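Local coordinates for protein prolyl-ACP dehydrogenase (Oscillatoria sp., PDB 4IRN) that oxidises prolyl-acyl carrier protein in the biosynthesis of the cyanotoxin anatoxin-a, as an FAD-bound enzyme with the acyl-CoA dehydrogenase fold, at residues 72-75 / 76-80; 116-119 / 120-123; 83-86 / 87-90. All coordinates share one frame; numbering follows the deposited sequence.

Contact 1. Residues 72-75 / 76-80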
loop_
_atom_site.group_PDB
_atom_site.type_symbol
_atom_site.label_atom_id
_atom_site.label_comp_id
_atom_site.label_asym_id
_atom_site.label_seq_id
_atom_site.Cartn_x
_atom_site.Cartn_y
_atom_site.Cartn_z
ATOM N N PHE A 72 -10.343 -9.664 34.031
ATOM C CA PHE A 72 -11.265 -10.488 33.252
ATOM C C PHE A 72 -12.663 -10.319 33.879
ATOM O O PHE A 72 -12.805 -10.456 35.101
ATOM C CB PHE A 72 -10.814 -11.970 33.242
ATOM C CG PHE A 72 -11.887 -12.931 32.795
ATOM C CD1 PHE A 72 -12.209 -13.065 31.448
ATOM C CD2 PHE A 72 -12.610 -13.668 33.723
ATOM C CE1 PHE A 72 -13.229 -13.929 31.039
ATOM C CE2 PHE A 72 -13.635 -14.524 33.315
ATOM C CZ PHE A 72 -13.937 -14.651 31.976
ATOM N N ASN A 73 -13.678 -10.018 33.048
ATOM C CA ASN A 73 -15.049 -9.803 33.511
ATOM C C ASN A 73 -15.838 -11.112 33.595
ATOM O O ASN A 73 -16.492 -11.520 32.628
ATOM C CB ASN A 73 -15.766 -8.764 32.638
ATOM C CG ASN A 73 -16.973 -8.100 33.275
ATOM O OD1 ASN A 73 -17.572 -8.590 34.241
ATOM N ND2 ASN A 73 -17.391 -6.976 32.713
ATOM N N ARG A 74 -15.777 -11.767 34.765
ATOM C CA ARG A 74 -16.493 -13.016 34.998
ATOM C C ARG A 74 -17.999 -12.809 35.027
ATOM O O ARG A 74 -18.739 -13.679 34.561
ATOM C CB ARG A 74 -16.023 -13.687 36.280
ATOM C CG ARG A 74 -16.194 -15.203 36.234
ATOM C CD ARG A 74 -15.739 -15.822 37.532
ATOM N NE ARG A 74 -14.990 -17.065 37.334
ATOM C CZ ARG A 74 -13.660 -17.164 37.382
ATOM N NH1 ARG A 74 -12.912 -16.081 37.576
ATOM N NH2 ARG A 74 -13.069 -18.338 37.200
ATOM N N ASP A 75 -18.445 -11.652 35.559
ATOM C CA ASP A 75 -19.857 -11.274 35.636
ATOM C C ASP A 75 -20.490 -11.216 34.241
ATOM O O ASP A 75 -21.584 -11.745 34.042
ATOM C CB ASP A 75 -20.031 -9.936 36.374
ATOM C CG ASP A 75 -20.248 -10.038 37.880
ATOM O OD1 ASP A 75 -19.802 -11.053 38.489
ATOM O OD2 ASP A 75 -20.840 -9.103 38.453
ATOM N N ALA A 76 -19.779 -10.605 33.278
ATOM C CA ALA A 76 -20.214 -10.468 31.890
ATOM C C ALA A 76 -20.198 -11.803 31.147
ATOM O O ALA A 76 -21.055 -12.007 30.287
ATOM C CB ALA A 76 -19.360 -9.440 31.167
ATOM N N TRP A 77 -19.252 -12.711 31.488
ATOM C CA TRP A 77 -19.166 -14.056 30.907
ATOM C C TRP A 77 -20.418 -14.838 31.296
ATOM O O TRP A 77 -21.053 -15.442 30.423
ATOM C CB TRP A 77 -17.898 -14.800 31.388
ATOM C CG TRP A 77 -17.733 -16.198 30.840
ATOM C CD1 TRP A 77 -18.449 -17.306 31.190
ATOM C CD2 TRP A 77 -16.770 -16.640 29.863
ATOM N NE1 TRP A 77 -18.018 -18.399 30.468
ATOM C CE2 TRP A 77 -16.986 -18.022 29.654
ATOM C CE3 TRP A 77 -15.734 -16.003 29.152
ATOM C CZ2 TRP A 77 -16.230 -18.772 28.740
ATOM C CZ3 TRP A 77 -14.970 -16.758 28.270
ATOM C CH2 TRP A 77 -15.216 -18.124 28.068
ATOM N N GLN A 78 -20.759 -14.819 32.610
ATOM C CA GLN A 78 -21.933 -15.464 33.215
ATOM C C GLN A 78 -23.236 -14.981 32.584
ATOM O O GLN A 78 -24.083 -15.798 32.250
ATOM C CB GLN A 78 -21.964 -15.221 34.733
ATOM C CG GLN A 78 -20.941 -16.017 35.557
ATOM C CD GLN A 78 -20.720 -15.472 36.975
ATOM O OE1 GLN A 78 -21.388 -14.539 37.440
ATOM N NE2 GLN A 78 -19.637 -15.895 37.620
ATOM N N LYS A 79 -23.377 -13.663 32.392
ATOM C CA LYS A 79 -24.554 -13.028 31.779
ATOM C C LYS A 79 -24.737 -13.429 30.317
ATOM O O LYS A 79 -25.870 -13.646 29.887
ATOM C CB LYS A 79 -24.520 -11.498 31.932
ATOM C CG LYS A 79 -24.899 -11.024 33.316
ATOM C CD LYS A 79 -25.032 -9.520 33.365
ATOM C CE LYS A 79 -25.366 -9.004 34.741
ATOM N NZ LYS A 79 -26.807 -9.195 35.049
ATOM N N CYS A 80 -23.623 -13.553 29.575
ATOM C CA CYS A 80 -23.603 -13.976 28.176
ATOM C C CYS A 80 -24.054 -15.431 28.032
ATOM O O CYS A 80 -24.811 -15.743 27.112
ATOM C CB CYS A 80 -22.226 -13.753 27.561
ATOM S SG CYS A 80 -21.906 -12.038 27.083
#
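N73 caps the first turn of helix 74-83 by accepting the backbone N-H of A76 on its side-chain oxygen, OD1 lying 3.1 Å from A76 N. The donor stands above the plane of the amide, 69° out of it. With CG anti to the backbone N (chi1 -159°), the N73 amide folds back over the start of the helix, and the methyl group of A76 packs against it, CB being 3.5 Å from N73 CG. The regular backbone bonds follow at once: W77 N to N73 O, Q78 N to R74 O at 3.0 Å, and K79 N to D75 O.

Aromatic contact comes from F72, just ahead of the cap. Its ring presents CZ, at the edge, to CE3 of the W77 indole, 3.6 Å away, and the two ring planes are inclined at 58°, an oblique aromatic contact.

On the exposed side, Q78 meets R74. The Q78 side chain runs back toward the turn before it, CG lying 3.4 Å from R74 O and NE2 crossing obliquely near the aliphatic CG of R74.

The inner side of the turn faces helix 118-138: A76 rests on L120, while W77 reaches A123 and M124 and meets the ring of H127 edge-to-face. F72 and R74 lean on I199 in a loop between strands 184-191 and 202-208.

Contact 2. Residues 116-119 / 120-123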
loop_
_atom_site.group_PDB
_atom_site.type_symbol
_atom_site.label_atom_id
_atom_site.label_comp_id
_atom_site.label_asym_id
_atom_site.label_seq_id
_atom_site.Cartn_x
_atom_site.Cartn_y
_atom_site.Cartn_z
ATOM N N LYS A 116 -17.981 -3.513 24.039
ATOM C CA LYS A 116 -16.694 -2.844 23.829
ATOM C C LYS A 116 -15.501 -3.669 24.332
ATOM O O LYS A 116 -14.362 -3.404 23.946
ATOM C CB LYS A 116 -16.705 -1.434 24.452
ATOM C CG LYS A 116 -17.552 -0.406 23.703
ATOM C CD LYS A 116 -17.464 0.954 24.372
ATOM C CE LYS A 116 -18.087 2.047 23.548
ATOM N NZ LYS A 116 -18.085 3.343 24.259
ATOM N N ASP A 117 -15.761 -4.655 25.205
ATOM C CA ASP A 117 -14.745 -5.519 25.803
ATOM C C ASP A 117 -14.316 -6.584 24.793
ATOM O O ASP A 117 -14.894 -7.679 24.741
ATOM C CB ASP A 117 -15.262 -6.139 27.121
ATOM C CG ASP A 117 -14.197 -6.727 28.032
ATOM O OD1 ASP A 117 -13.214 -7.288 27.511
ATOM O OD2 ASP A 117 -14.391 -6.698 29.271
ATOM N N ASN A 118 -13.296 -6.249 23.992
ATOM C CA ASN A 118 -12.759 -7.125 22.957
ATOM C C ASN A 118 -12.084 -8.377 23.526
ATOM O O ASN A 118 -12.130 -9.432 22.892
ATOM C CB ASN A 118 -11.832 -6.351 22.005
ATOM C CG ASN A 118 -12.516 -5.202 21.308
ATOM O OD1 ASN A 118 -13.496 -5.380 20.587
ATOM N ND2 ASN A 118 -12.034 -3.992 21.530
ATOM N N GLY A 119 -11.486 -8.253 24.710
ATOM C CA GLY A 119 -10.836 -9.363 25.400
ATOM C C GLY A 119 -11.811 -10.452 25.807
ATOM O O GLY A 119 -11.504 -11.642 25.657
ATOM N N LEU A 120 -13.019 -10.043 26.297
ATOM C CA LEU A 120 -14.087 -10.963 26.703
ATOM C C LEU A 120 -14.589 -11.699 25.472
ATOM O O LEU A 120 -14.705 -12.927 25.502
ATOM C CB LEU A 120 -15.243 -10.212 27.404
ATOM C CG LEU A 120 -16.497 -11.031 27.784
ATOM C CD1 LEU A 120 -16.327 -11.768 29.116
ATOM C CD2 LEU A 120 -17.711 -10.148 27.835
ATOM N N ILE A 121 -14.836 -10.943 24.381
ATOM C CA ILE A 121 -15.280 -11.458 23.087
ATOM C C ILE A 121 -14.298 -12.542 22.577
ATOM O O ILE A 121 -14.742 -13.619 22.167
ATOM C CB ILE A 121 -15.491 -10.297 22.074
ATOM C CG1 ILE A 121 -16.674 -9.382 22.496
ATOM C CG2 ILE A 121 -15.693 -10.844 20.670
ATOM C CD1 ILE A 121 -16.679 -7.958 21.870
ATOM N N PHE A 122 -12.973 -12.266 22.648
ATOM C CA PHE A 122 -11.929 -13.204 22.228
ATOM C C PHE A 122 -11.940 -14.466 23.101
ATOM O O PHE A 122 -11.888 -15.573 22.559
ATOM C CB PHE A 122 -10.544 -12.526 22.183
ATOM C CG PHE A 122 -9.352 -13.458 22.103
ATOM C CD1 PHE A 122 -9.196 -14.330 21.030
ATOM C CD2 PHE A 122 -8.372 -13.445 23.090
ATOM C CE1 PHE A 122 -8.104 -15.197 20.973
ATOM C CE2 PHE A 122 -7.267 -14.295 23.015
ATOM C CZ PHE A 122 -7.138 -15.161 21.959
ATOM N N ALA A 123 -12.043 -14.295 24.440
ATOM C CA ALA A 123 -12.075 -15.381 25.433
ATOM C C ALA A 123 -13.259 -16.339 25.205
ATOM O O ALA A 123 -13.092 -17.559 25.302
ATOM C CB ALA A 123 -12.131 -14.801 26.834
#
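D117 and L120 set their side chains at about a right angle to each other where helix 118-138 begins. The aspartate is the N-cap: its OD1 accepts the backbone N-H of L120 at 3.0 Å, the donor approaching from above the carboxylate plane, 50° out of it. The carboxylate lies across the base of the leucine, D117 CG coming within 3.7 Å of L120 CB. T243 OG1 also hydrogen-bonds to OD1, so one buried oxygen serves both the helix start and a neighbouring loop.

I121 is turned back over the same residue. Its CG1 branch, anti to its own carbonyl carbon (chi1 -67°), brings CG1 and CD1 over D117 O, CG1 at 3.3 Å; this is the carbonyl oxygen that takes the I121 N-H.

F122 is oriented otherwise. CB sits 3.5 Å from N118 O, but the ring leads away from the first turn and touches the FAD, as part of its pocket, while stacking with Y399. The N-H groups of F122 and A123 continue the helix by bonding to N118 O and G119 O.

Several helices pack on this start: W77 of helix 74-83 meets L120, L63 of helix 63-69 lies against D117, A286 of helix 285-304 touches I121, and E389 of helix 386-395 accepts from N118 ND2.

Contact 3. Residues 83-86 / 87-90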
loop_
_atom_site.group_PDB
_atom_site.type_symbol
_atom_site.label_atom_id
_atom_site.label_comp_id
_atom_site.label_asym_id
_atom_site.label_seq_id
_atom_site.Cartn_x
_atom_site.Cartn_y
_atom_site.Cartn_z
ATOM N N PHE A 83 -27.748 -15.633 28.544
ATOM C CA PHE A 83 -28.393 -15.149 27.319
ATOM C C PHE A 83 -28.408 -16.247 26.261
ATOM O O PHE A 83 -29.376 -16.351 25.502
ATOM C CB PHE A 83 -27.722 -13.866 26.801
ATOM C CG PHE A 83 -28.502 -13.139 25.725
ATOM C CD1 PHE A 83 -28.238 -13.362 24.379
ATOM C CD2 PHE A 83 -29.490 -12.213 26.058
ATOM C CE1 PHE A 83 -28.961 -12.690 23.384
ATOM C CE2 PHE A 83 -30.210 -11.541 25.062
ATOM C CZ PHE A 83 -29.940 -11.785 23.732
ATOM N N GLY A 84 -27.353 -17.070 26.256
ATOM C CA GLY A 84 -27.209 -18.215 25.368
ATOM C C GLY A 84 -26.059 -18.173 24.387
ATOM O O GLY A 84 -25.953 -19.084 23.568
ATOM N N VAL A 85 -25.184 -17.147 24.470
ATOM C CA VAL A 85 -24.040 -16.939 23.557
ATOM C C VAL A 85 -23.257 -18.228 23.282
ATOM O O VAL A 85 -23.162 -18.661 22.130
ATOM C CB VAL A 85 -23.098 -15.766 23.970
ATOM C CG1 VAL A 85 -22.042 -15.517 22.902
ATOM C CG2 VAL A 85 -23.882 -14.485 24.238
ATOM N N HIS A 86 -22.744 -18.857 24.346
ATOM C CA HIS A 86 -21.948 -20.087 24.286
ATOM C C HIS A 86 -22.666 -21.243 23.590
ATOM O O HIS A 86 -22.027 -21.990 22.851
ATOM C CB HIS A 86 -21.505 -20.500 25.693
ATOM C CG HIS A 86 -20.788 -19.419 26.441
ATOM N ND1 HIS A 86 -21.426 -18.248 26.814
ATOM C CD2 HIS A 86 -19.513 -19.373 26.880
ATOM C CE1 HIS A 86 -20.523 -17.531 27.459
ATOM N NE2 HIS A 86 -19.354 -18.160 27.516
ATOM N N GLY A 87 -23.981 -21.345 23.803
ATOM C CA GLY A 87 -24.821 -22.385 23.227
ATOM C C GLY A 87 -25.309 -22.138 21.812
ATOM O O GLY A 87 -25.934 -23.033 21.233
ATOM N N TRP A 88 -25.043 -20.930 21.238
ATOM C CA TRP A 88 -25.484 -20.545 19.885
ATOM C C TRP A 88 -25.257 -21.600 18.785
ATOM O O TRP A 88 -26.234 -21.948 18.126
ATOM C CB TRP A 88 -24.976 -19.148 19.460
ATOM C CG TRP A 88 -25.649 -17.973 20.111
ATOM C CD1 TRP A 88 -26.811 -17.980 20.822
ATOM C CD2 TRP A 88 -25.233 -16.605 20.037
ATOM N NE1 TRP A 88 -27.124 -16.708 21.232
ATOM C CE2 TRP A 88 -26.173 -15.840 20.759
ATOM C CE3 TRP A 88 -24.141 -15.946 19.440
ATOM C CZ2 TRP A 88 -26.058 -14.449 20.903
ATOM C CZ3 TRP A 88 -24.030 -14.569 19.583
ATOM C CH2 TRP A 88 -24.977 -13.837 20.311
ATOM N N PRO A 89 -24.039 -22.174 18.579
ATOM C CA PRO A 89 -23.896 -23.205 17.539
ATOM C C PRO A 89 -24.119 -24.639 18.055
ATOM O O PRO A 89 -23.985 -25.591 17.291
ATOM C CB PRO A 89 -22.458 -22.996 17.057
ATOM C CG PRO A 89 -21.739 -22.386 18.208
ATOM C CD PRO A 89 -22.734 -21.902 19.221
ATOM N N ILE A 90 -24.426 -24.792 19.356
ATOM C CA ILE A 90 -24.612 -26.083 20.038
ATOM C C ILE A 90 -26.067 -26.567 19.944
ATOM O O ILE A 90 -26.980 -25.773 20.212
ATOM C CB ILE A 90 -24.131 -26.009 21.529
ATOM C CG1 ILE A 90 -22.792 -25.226 21.702
ATOM C CG2 ILE A 90 -24.086 -27.384 22.214
ATOM C CD1 ILE A 90 -21.528 -25.748 20.927
HETATM O O HOH W 1 -29.408 -16.603 22.695
#
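W88 folds its indole back over V85 and G84, in the loop that follows helix 74-83. At the root of the side chain, CB lies 3.3 Å from V85 O, the oxygen that accepts the W88 backbone N-H from above its carbonyl plane. CG is anti to the carbonyl carbon of W88 (chi1 -74°), which turns the ring back along the preceding residues. CD1 then comes to 3.1 Å from G84 O, an approach oblique to the ring. Over the five-membered ring lies the backbone of V85: its CA sits 3.7 Å from the ring centroid and only 9° off the normal, a CH-pi contact over the face. NE1 points in the ring plane to a water 2.7 Å away, which accepts its N-H and itself donates to F83 O.

Farther out, the six-membered ring is met by both branches of the valine. CG2 approaches CZ2, and CG1 lies 4.0 Å from CZ3. CZ2 also meets F83 CE1 at the edge of the phenylalanine ring.

G84, with positive phi, is the C-prime residue of the Schellman motif that ends the helix, a backbone conformation in which a side chain would run into the preceding carbonyl oxygen, as suits glycine. A weak bond from G87 N to G84 O and a type I turn from G87 to I90 carry the chain onward. F47 and V51 of helix 42-58 and L108 of helix 101-114 pack against W88.

The chemistry is mainly apolar, an indole contacted over one face by V85 and at its edge by F83 and the water, which satisfies the polar atom of that ring. The same water also bonds to F83 O at the end of the helix, linking the indole to that carbonyl.

In the fold
From the N terminus, contact 1 opens helix 74-83 and contact 3 closes it, the two being joined directly by a probable hydrogen bond from V85 N to C80 O and by the indole of W77 against H86. After helix 101-114, contact 2 opens helix 118-138. Each contact spans only a short local turn, so the three stand in series and none encloses or crosses another. Contacts 1 and 2 meet where the two capped helix starts pack together. Contacts 2 and 3 do not touch. Together they tie helices of the N-terminal family region to one another and, through F122, to the FAD.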